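Local coordinates for protein malate synthase (Haloferax volcanii, PDB 3OYZ) that catalyses the magnesium-dependent Claisen condensation of acetyl-CoA with glyoxylate and the hydrolysis that releases malate, a step of the glyoxylate cycle, at residues R5-F14 / L180-D188; A208-S217 / R244-M253. All coordinates share one frame; numbering follows the deposited sequence.

Contact 1 of 2, residues R5-F14 / L180-D188. With K (potassium ion), chain E.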
loop_
_atom_site.group_PDB
_atom_site.type_symbol
_atom_site.label_atom_id
_atom_site.label_comp_id
_atom_site.label_asym_id
_atom_site.label_seq_id
_atom_site.Cartn_x
_atom_site.Cartn_y
_atom_site.Cartn_z
ATOM N N ARG A 5 -2.439 24.919 6.380
ATOM C CA ARG A 5 -3.090 25.866 7.361
ATOM C C ARG A 5 -2.196 26.498 8.438
ATOM O O ARG A 5 -2.646 27.362 9.216
ATOM C CB ARG A 5 -4.257 25.176 8.093
ATOM C CG ARG A 5 -5.522 24.995 7.240
ATOM C CD ARG A 5 -6.573 24.164 7.997
ATOM N NE ARG A 5 -5.949 22.980 8.607
ATOM C CZ ARG A 5 -5.660 21.832 7.996
ATOM N NH1 ARG A 5 -5.972 21.586 6.704
ATOM N NH2 ARG A 5 -5.051 20.914 8.732
ATOM N N HIS A 6 -0.964 26.002 8.531
ATOM C CA HIS A 6 -0.043 26.419 9.577
ATOM C C HIS A 6 1.181 27.182 8.998
ATOM O O HIS A 6 1.444 27.128 7.782
ATOM C CB HIS A 6 0.229 25.211 10.500
ATOM C CG HIS A 6 -0.985 24.771 11.282
ATOM N ND1 HIS A 6 -1.881 23.828 10.820
ATOM C CD2 HIS A 6 -1.471 25.177 12.483
ATOM C CE1 HIS A 6 -2.872 23.697 11.695
ATOM N NE2 HIS A 6 -2.639 24.486 12.734
ATOM N N ASP A 7 1.891 27.963 9.815
ATOM C CA ASP A 7 3.102 28.671 9.351
ATOM C C ASP A 7 4.141 27.776 8.658
ATOM O O ASP A 7 4.802 28.277 7.720
ATOM C CB ASP A 7 3.866 29.419 10.465
ATOM C CG ASP A 7 3.053 30.521 11.148
ATOM O OD1 ASP A 7 1.979 30.967 10.644
ATOM O OD2 ASP A 7 3.545 30.915 12.238
ATOM N N ARG A 8 4.377 26.551 9.158
ATOM C CA ARG A 8 5.488 25.796 8.550
ATOM C C ARG A 8 4.848 24.943 7.478
ATOM O O ARG A 8 4.176 23.955 7.765
ATOM C CB ARG A 8 6.336 24.935 9.487
ATOM C CG ARG A 8 7.532 25.566 10.265
ATOM C CD ARG A 8 8.397 26.597 9.531
ATOM N NE ARG A 8 9.231 26.078 8.437
ATOM C CZ ARG A 8 10.394 25.454 8.577
ATOM N NH1 ARG A 8 10.917 25.264 9.786
ATOM N NH2 ARG A 8 11.035 25.030 7.499
ATOM N N GLU A 9 5.143 25.307 6.244
ATOM C CA GLU A 9 4.775 24.493 5.124
ATOM C C GLU A 9 5.534 23.164 5.014
ATOM O O GLU A 9 4.971 22.163 4.565
ATOM C CB GLU A 9 4.956 25.372 3.895
ATOM C CG GLU A 9 4.310 24.812 2.680
ATOM C CD GLU A 9 4.449 25.819 1.557
ATOM O OE1 GLU A 9 4.454 27.026 1.892
ATOM O OE2 GLU A 9 4.573 25.422 0.378
ATOM N N PHE A 10 6.792 23.140 5.451
ATOM C CA PHE A 10 7.645 21.940 5.446
ATOM C C PHE A 10 8.278 21.806 6.818
ATOM O O PHE A 10 8.649 22.852 7.400
ATOM C CB PHE A 10 8.794 22.075 4.445
ATOM C CG PHE A 10 8.354 22.106 3.007
ATOM C CD1 PHE A 10 8.403 20.955 2.233
ATOM C CD2 PHE A 10 7.981 23.293 2.404
ATOM C CE1 PHE A 10 8.059 20.981 0.875
ATOM C CE2 PHE A 10 7.552 23.319 1.063
ATOM C CZ PHE A 10 7.594 22.151 0.299
ATOM N N VAL A 11 8.468 20.571 7.289
ATOM C CA VAL A 11 9.071 20.241 8.578
ATOM C C VAL A 11 10.089 19.148 8.281
ATOM O O VAL A 11 9.740 18.056 7.827
ATOM C CB VAL A 11 8.098 19.804 9.696
ATOM C CG1 VAL A 11 8.806 19.203 10.888
ATOM C CG2 VAL A 11 7.240 20.955 10.186
ATOM N N ARG A 12 11.395 19.436 8.475
ATOM C CA ARG A 12 12.446 18.456 8.229
ATOM C C ARG A 12 12.686 17.594 9.431
ATOM O O ARG A 12 13.045 16.424 9.260
ATOM C CB ARG A 12 13.798 19.183 7.927
ATOM C CG ARG A 12 13.767 19.976 6.617
ATOM C CD ARG A 12 15.037 20.861 6.504
ATOM N NE ARG A 12 14.907 21.923 7.498
ATOM C CZ ARG A 12 15.880 22.810 7.746
ATOM N NH1 ARG A 12 17.033 22.725 7.084
ATOM N NH2 ARG A 12 15.643 23.809 8.585
ATOM N N THR A 13 12.548 18.136 10.651
ATOM C CA THR A 13 13.121 17.447 11.803
ATOM C C THR A 13 12.094 17.671 12.884
ATOM O O THR A 13 11.584 18.779 12.986
ATOM C CB THR A 13 14.466 18.174 12.255
ATOM O OG1 THR A 13 14.345 19.544 11.876
ATOM C CG2 THR A 13 15.593 17.725 11.372
ATOM N N PHE A 14 11.819 16.625 13.651
ATOM C CA PHE A 14 10.836 16.566 14.718
ATOM C C PHE A 14 11.672 15.928 15.790
ATOM O O PHE A 14 11.897 14.706 15.774
ATOM C CB PHE A 14 9.679 15.623 14.218
ATOM C CG PHE A 14 8.571 15.369 15.203
ATOM C CD1 PHE A 14 7.413 16.139 15.210
ATOM C CD2 PHE A 14 8.616 14.243 15.997
ATOM C CE1 PHE A 14 6.385 15.885 16.112
ATOM C CE2 PHE A 14 7.586 13.945 16.852
ATOM C CZ PHE A 14 6.449 14.743 16.919
ATOM N N LEU A 180 -10.992 20.461 14.233
ATOM C CA LEU A 180 -9.883 19.653 13.726
ATOM C C LEU A 180 -9.183 20.340 12.592
ATOM O O LEU A 180 -8.173 19.834 12.174
ATOM C CB LEU A 180 -10.335 18.221 13.274
ATOM C CG LEU A 180 -10.536 17.286 14.487
ATOM C CD1 LEU A 180 -11.355 16.095 13.872
ATOM C CD2 LEU A 180 -9.185 16.782 15.024
ATOM N N GLU A 181 -9.598 21.525 12.142
ATOM C CA GLU A 181 -8.714 22.320 11.272
ATOM C C GLU A 181 -7.410 22.681 11.994
ATOM O O GLU A 181 -6.440 22.997 11.326
ATOM C CB GLU A 181 -9.342 23.709 10.999
ATOM C CG GLU A 181 -10.521 23.607 10.142
ATOM C CD GLU A 181 -11.848 23.538 10.919
ATOM O OE1 GLU A 181 -11.967 23.122 12.120
ATOM O OE2 GLU A 181 -12.818 23.892 10.198
ATOM N N ARG A 182 -7.321 22.536 13.314
ATOM C CA ARG A 182 -6.014 22.737 14.037
ATOM C C ARG A 182 -4.932 21.673 13.771
ATOM O O ARG A 182 -3.755 21.822 14.173
ATOM C CB ARG A 182 -6.311 22.781 15.567
ATOM C CG ARG A 182 -6.696 21.379 16.196
ATOM C CD ARG A 182 -6.989 21.223 17.698
ATOM N NE ARG A 182 -8.125 22.019 18.170
ATOM C CZ ARG A 182 -8.074 23.228 18.723
ATOM N NH1 ARG A 182 -6.928 23.882 18.784
ATOM N NH2 ARG A 182 -9.167 23.812 19.180
ATOM N N LEU A 183 -5.307 20.577 13.087
ATOM C CA LEU A 183 -4.361 19.539 12.761
ATOM C C LEU A 183 -3.181 20.063 11.945
ATOM O O LEU A 183 -3.381 20.805 10.987
ATOM C CB LEU A 183 -4.952 18.382 11.916
ATOM C CG LEU A 183 -5.817 17.470 12.824
ATOM C CD1 LEU A 183 -6.727 16.509 11.929
ATOM C CD2 LEU A 183 -4.836 16.509 13.610
ATOM N N PHE A 184 -1.995 19.607 12.351
ATOM C CA PHE A 184 -0.721 20.108 11.792
ATOM C C PHE A 184 0.070 18.909 11.283
ATOM O O PHE A 184 0.103 18.704 10.082
ATOM C CB PHE A 184 0.051 20.935 12.846
ATOM C CG PHE A 184 1.405 21.428 12.359
ATOM C CD1 PHE A 184 1.607 21.732 11.018
ATOM C CD2 PHE A 184 2.485 21.543 13.250
ATOM C CE1 PHE A 184 2.870 22.123 10.494
ATOM C CE2 PHE A 184 3.765 21.944 12.755
ATOM C CZ PHE A 184 3.949 22.228 11.406
ATOM N N LEU A 185 0.694 18.117 12.139
ATOM C CA LEU A 185 1.530 17.060 11.581
ATOM C C LEU A 185 0.826 15.701 11.807
ATOM O O LEU A 185 0.167 15.450 12.859
ATOM C CB LEU A 185 2.891 16.920 12.316
ATOM C CG LEU A 185 3.664 18.255 12.415
ATOM C CD1 LEU A 185 4.873 18.052 13.318
ATOM C CD2 LEU A 185 4.189 18.504 11.011
ATOM N N LEU A 186 1.052 14.835 10.826
ATOM C CA LEU A 186 0.656 13.436 10.971
ATOM C C LEU A 186 1.976 12.713 11.002
ATOM O O LEU A 186 2.723 12.711 10.001
ATOM C CB LEU A 186 -0.128 12.960 9.728
ATOM C CG LEU A 186 -1.357 13.843 9.430
ATOM C CD1 LEU A 186 -2.029 13.266 8.091
ATOM C CD2 LEU A 186 -2.268 13.894 10.704
ATOM N N VAL A 187 2.250 12.054 12.126
ATOM C CA VAL A 187 3.623 11.576 12.305
ATOM C C VAL A 187 3.595 10.091 12.515
ATOM O O VAL A 187 2.907 9.663 13.396
ATOM C CB VAL A 187 4.288 12.203 13.587
ATOM C CG1 VAL A 187 5.738 11.787 13.729
ATOM C CG2 VAL A 187 4.173 13.716 13.566
ATOM N N ASP A 188 4.309 9.271 11.744
ATOM C CA ASP A 188 4.295 7.840 12.016
ATOM C C ASP A 188 5.031 7.471 13.301
ATOM O O ASP A 188 6.095 8.045 13.575
ATOM C CB ASP A 188 4.918 7.077 10.860
ATOM C CG ASP A 188 3.995 7.082 9.654
ATOM O OD1 ASP A 188 2.787 7.196 9.931
ATOM O OD2 ASP A 188 4.437 7.053 8.512
HETATM K K K E . -14.224 21.633 11.877
HETATM O O HOH W 1 -15.279 24.078 11.365
#

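Contact 2 of 2, residues A208-S217 / R244-M253. With K (potassium ion), chain F.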
loop_
_atom_site.group_PDB
_atom_site.type_symbol
_atom_site.label_atom_id
_atom_site.label_comp_id
_atom_site.label_asym_id
_atom_site.label_seq_id
_atom_site.Cartn_x
_atom_site.Cartn_y
_atom_site.Cartn_z
ATOM N N ALA A 208 10.209 -1.974 7.924
ATOM C CA ALA A 208 10.260 -0.712 7.196
ATOM C C ALA A 208 8.894 -0.033 6.926
ATOM O O ALA A 208 8.841 1.194 6.696
ATOM C CB ALA A 208 11.052 -0.968 5.899
ATOM N N TRP A 209 7.808 -0.814 6.977
ATOM C CA TRP A 209 6.398 -0.336 6.747
ATOM C C TRP A 209 6.266 0.707 5.640
ATOM O O TRP A 209 5.742 1.808 5.857
ATOM C CB TRP A 209 5.900 0.298 8.048
ATOM C CG TRP A 209 5.869 -0.626 9.216
ATOM C CD1 TRP A 209 6.551 -0.528 10.392
ATOM C CD2 TRP A 209 4.979 -1.743 9.336
ATOM N NE1 TRP A 209 6.143 -1.526 11.223
ATOM C CE2 TRP A 209 5.172 -2.287 10.608
ATOM C CE3 TRP A 209 4.000 -2.290 8.489
ATOM C CZ2 TRP A 209 4.465 -3.423 11.057
ATOM C CZ3 TRP A 209 3.256 -3.386 8.949
ATOM C CH2 TRP A 209 3.517 -3.957 10.218
ATOM N N PRO A 210 6.661 0.344 4.413
ATOM C CA PRO A 210 6.526 1.342 3.335
ATOM C C PRO A 210 5.111 1.818 3.131
ATOM O O PRO A 210 4.892 2.991 2.848
ATOM C CB PRO A 210 6.972 0.590 2.046
ATOM C CG PRO A 210 7.055 -0.872 2.428
ATOM C CD PRO A 210 7.087 -0.998 3.951
ATOM N N GLU A 211 4.133 0.916 3.242
ATOM C CA GLU A 211 2.724 1.321 3.037
ATOM C C GLU A 211 2.202 2.281 4.077
ATOM O O GLU A 211 1.446 3.204 3.732
ATOM C CB GLU A 211 1.737 0.139 2.983
ATOM C CG GLU A 211 2.091 -0.886 1.891
ATOM C CD GLU A 211 3.137 -1.928 2.317
ATOM O OE1 GLU A 211 3.723 -1.829 3.444
ATOM O OE2 GLU A 211 3.419 -2.826 1.485
ATOM N N LEU A 212 2.632 2.106 5.327
ATOM C CA LEU A 212 2.242 3.079 6.339
ATOM C C LEU A 212 2.699 4.482 5.954
ATOM O O LEU A 212 1.945 5.421 6.089
ATOM C CB LEU A 212 2.779 2.714 7.722
ATOM C CG LEU A 212 2.572 3.743 8.812
ATOM C CD1 LEU A 212 1.111 4.147 9.137
ATOM C CD2 LEU A 212 3.418 3.461 10.072
ATOM N N ARG A 213 3.941 4.597 5.496
ATOM C CA ARG A 213 4.533 5.877 5.163
ATOM C C ARG A 213 3.883 6.445 3.914
ATOM O O ARG A 213 3.524 7.621 3.928
ATOM C CB ARG A 213 6.055 5.663 4.970
ATOM C CG ARG A 213 6.812 5.363 6.279
ATOM C CD ARG A 213 8.339 5.364 5.991
ATOM N NE ARG A 213 8.742 4.054 5.516
ATOM C CZ ARG A 213 9.561 3.760 4.513
ATOM N NH1 ARG A 213 10.221 4.675 3.794
ATOM N NH2 ARG A 213 9.793 2.471 4.314
ATOM N N HIS A 214 3.604 5.581 2.932
ATOM C CA HIS A 214 2.791 5.976 1.800
ATOM C C HIS A 214 1.434 6.567 2.217
ATOM O O HIS A 214 1.063 7.673 1.790
ATOM C CB HIS A 214 2.549 4.861 0.775
ATOM C CG HIS A 214 1.636 5.277 -0.341
ATOM N ND1 HIS A 214 2.106 5.885 -1.498
ATOM C CD2 HIS A 214 0.291 5.229 -0.463
ATOM C CE1 HIS A 214 1.089 6.089 -2.320
ATOM N NE2 HIS A 214 -0.030 5.742 -1.704
ATOM N N ASN A 215 0.701 5.826 3.026
ATOM C CA ASN A 215 -0.620 6.293 3.512
ATOM C C ASN A 215 -0.624 7.544 4.381
ATOM O O ASN A 215 -1.568 8.329 4.270
ATOM C CB ASN A 215 -1.310 5.140 4.243
ATOM C CG ASN A 215 -1.547 3.938 3.303
ATOM O OD1 ASN A 215 -1.416 4.030 2.061
ATOM N ND2 ASN A 215 -1.655 2.775 3.910
ATOM N N THR A 216 0.460 7.768 5.147
ATOM C CA THR A 216 0.541 8.953 6.020
ATOM C C THR A 216 0.908 10.148 5.129
ATOM O O THR A 216 0.305 11.188 5.196
ATOM C CB THR A 216 1.646 8.739 7.020
ATOM O OG1 THR A 216 1.265 7.541 7.735
ATOM C CG2 THR A 216 1.705 10.019 7.989
ATOM N N SER A 217 1.787 9.915 4.164
ATOM C CA SER A 217 2.033 10.961 3.159
ATOM C C SER A 217 0.824 11.371 2.320
ATOM O O SER A 217 0.532 12.569 2.167
ATOM C CB SER A 217 3.246 10.567 2.290
ATOM O OG SER A 217 3.330 11.553 1.229
ATOM N N ARG A 244 17.149 5.916 4.709
ATOM C CA ARG A 244 15.723 5.955 5.098
ATOM C C ARG A 244 15.127 7.309 4.699
ATOM O O ARG A 244 14.029 7.392 4.127
ATOM C CB ARG A 244 15.585 5.717 6.603
ATOM C CG ARG A 244 14.144 5.915 7.083
ATOM C CD ARG A 244 13.224 4.934 6.227
ATOM N NE ARG A 244 11.985 4.827 6.980
ATOM C CZ ARG A 244 11.638 3.804 7.737
ATOM N NH1 ARG A 244 12.368 2.669 7.792
ATOM N NH2 ARG A 244 10.549 3.982 8.452
ATOM N N MET A 245 15.838 8.400 4.960
ATOM C CA MET A 245 15.308 9.729 4.587
ATOM C C MET A 245 15.111 9.870 3.098
ATOM O O MET A 245 14.098 10.409 2.659
ATOM C CB MET A 245 16.202 10.862 5.100
ATOM C CG MET A 245 16.075 10.942 6.629
ATOM S SD MET A 245 17.114 12.397 7.152
ATOM C CE MET A 245 18.775 11.706 7.110
ATOM N N THR A 246 16.061 9.357 2.315
ATOM C CA THR A 246 15.923 9.364 0.868
ATOM C C THR A 246 14.729 8.522 0.442
ATOM O O THR A 246 13.992 8.975 -0.422
ATOM C CB THR A 246 17.180 8.815 0.192
ATOM O OG1 THR A 246 18.259 9.697 0.507
ATOM C CG2 THR A 246 16.963 8.768 -1.292
ATOM N N ASP A 247 14.575 7.326 1.005
ATOM C CA ASP A 247 13.384 6.512 0.721
ATOM C C ASP A 247 12.061 7.238 1.086
ATOM O O ASP A 247 11.155 7.288 0.269
ATOM C CB ASP A 247 13.491 5.211 1.506
ATOM C CG ASP A 247 12.602 4.123 0.925
ATOM O OD1 ASP A 247 12.963 3.578 -0.137
ATOM O OD2 ASP A 247 11.524 3.804 1.469
ATOM N N ASN A 248 11.983 7.874 2.256
ATOM C CA ASN A 248 10.862 8.738 2.652
ATOM C C ASN A 248 10.552 9.860 1.698
ATOM O O ASN A 248 9.395 10.004 1.318
ATOM C CB ASN A 248 11.044 9.398 4.033
ATOM C CG ASN A 248 11.151 8.396 5.131
ATOM O OD1 ASN A 248 10.794 7.195 4.977
ATOM N ND2 ASN A 248 11.643 8.868 6.270
ATOM N N GLN A 249 11.566 10.590 1.242
ATOM C CA GLN A 249 11.397 11.767 0.399
ATOM C C GLN A 249 10.780 11.284 -0.921
ATOM O O GLN A 249 10.037 12.031 -1.573
ATOM C CB GLN A 249 12.767 12.469 0.198
ATOM C CG GLN A 249 13.242 13.206 1.499
ATOM C CD GLN A 249 14.783 13.383 1.583
ATOM O OE1 GLN A 249 15.480 13.216 0.586
ATOM N NE2 GLN A 249 15.288 13.712 2.748
ATOM N N ALA A 250 11.082 10.073 -1.341
ATOM C CA ALA A 250 10.476 9.599 -2.609
ATOM C C ALA A 250 8.991 9.221 -2.460
ATOM O O ALA A 250 8.318 9.018 -3.476
ATOM C CB ALA A 250 11.237 8.432 -3.209
ATOM N N LYS A 251 8.503 9.166 -1.216
ATOM C CA LYS A 251 7.081 8.944 -0.894
ATOM C C LYS A 251 6.414 10.283 -0.583
ATOM O O LYS A 251 5.221 10.337 -0.330
ATOM C CB LYS A 251 6.930 8.039 0.343
ATOM C CG LYS A 251 7.584 6.649 0.202
ATOM C CD LYS A 251 7.391 5.793 1.443
ATOM C CE LYS A 251 7.606 4.306 1.194
ATOM N NZ LYS A 251 8.539 3.901 0.111
ATOM N N GLY A 252 7.174 11.381 -0.575
ATOM C CA GLY A 252 6.596 12.684 -0.228
ATOM C C GLY A 252 6.550 12.916 1.284
ATOM O O GLY A 252 5.856 13.797 1.791
ATOM N N MET A 253 7.254 12.093 2.040
ATOM C CA MET A 253 7.346 12.293 3.486
ATOM C C MET A 253 8.692 12.973 3.788
ATOM O O MET A 253 9.740 12.339 3.810
ATOM C CB MET A 253 7.237 10.943 4.193
ATOM C CG MET A 253 7.340 10.957 5.711
ATOM S SD MET A 253 6.986 9.244 6.326
ATOM C CE MET A 253 5.238 9.604 6.519
HETATM K K K F . 2.984 14.238 1.313
HETATM O O HOH W 2 11.471 0.939 2.678
#

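Contact 1 of 2, residues R5-F14 / L180-D188
The imidazole of His6 receives the CB of Phe184 over one face, a CH-pi contact with CB 4.1 Å from the centroid of the His6 ring, while the two rings themselves meet obliquely, their planes 42° apart. At the edge of the Phe184 ring lies the carbonyl O of Arg8, and CZ of Phe184 reaches Val11 CG2. The guanidinium of Arg5 has two carbonyls at its edge, both tilted somewhat from its plane: NE bonds Glu181 O at 2.8 Å in the plane of that carbonyl, on a lone pair, and NH2 bonds Leu183 O at 2.8 Å from a tilted direction. Both bonds are bent, with N-H...O angles near 140°. A bend at chi3 (-46°) turns the end of the Arg5 chain, and NE and NH2 together span the turn leading into strand 183-188. Farther along, the Phe14 ring has Val187 CG2 over one face, and its CD1 lies 3.7 Å from Leu185 CD1. Glu181, whose backbone serves Arg5, sends its carboxylate away to a potassium ion, also ligated by the carbonyls of Met173, Lys175 and Asn178. In this TIM barrel, strands 255-258 and 226-229 lie between strands 13-18 and 183-188. Val228 touches Phe14, Leu185 and Val187, and strand 152-157 flanks 183-188 on its other side.

Contact 2 of 2, residues A208-S217 / R244-M253
Arg213 leaves its helix with CG beside the backbone N and bends at chi3 (-85°), which swings its guanidinium back to Ala208 O and across to the 244-249 helix. Arg244 is bent at chi2 (56°), and its guanidinium comes from the opposite direction to lie flat on that of Arg213, the centres 3.8 Å apart. In one of two conformers of Lys251, its CE covers the other face of Arg213. NE and NH2 of Arg213 grip Ala208 O side-on, whereas NH1 has two acceptors: Asn248 OD1 and, more nearly in the guanidinium plane, the anti lone pair of Asp247 OD2 at 2.8 Å from NH1. In that same conformer Lys251 NZ lies 3.3 Å from Asp247 OD2, above the carboxylate plane, a tentative third member of the salt-bridge network. The carboxylates of Asp247, and of Asp229 and Glu190 at Arg244 NH2, probably offset the gathered positive charge.

These are helices on the outside of a TIM barrel, following strands 183-188 and 226-229, and the short segments cross at -48° with their axes 11.2 Å apart. A Schellman motif follows the second helix, with Gly252 at positive phi, and the chain turns towards strand 255-258. Here Ser217 OG donates to Lys251 O at 2.7 Å, and OG also binds a potassium ion at 2.7 Å. Ser217 O and Gly252 O join the ion, with Ser221 and Met197 O of the second subunit among its other ligands, so the site bridges two chains. Deeper in, the Met253 side chain crosses that of Arg213 at about a right angle, SD against CB and CG, and its CE rests 3.7 Å from Thr216 CB.

Overall arrangement
Strand 183-188 connects the two contacts, whose centres are 16 Å apart. Most of its length lies in contact 1, and its last residue reaches contact 2: Asp188 OD1 lies 2.7 Å from Thr216 OG1, a probable hydrogen bond. Separately, the other carboxylate oxygen, Asp188 OD2, packs 3.3 Å from Met253 CE. Contact 1 lies closer to the bound pyruvate: the side chain of Val187 is about 7 Å from it, and that of Phe14 about 6 Å from that of Arg84, which binds glyoxylate and acetyl-CoA. In contact 2, the side chain of Arg244 is about 10 Å from the bound pyruvic acid and about 12 Å from the bound acetyl-CoA. Both contacts also border the second subunit of the trimer.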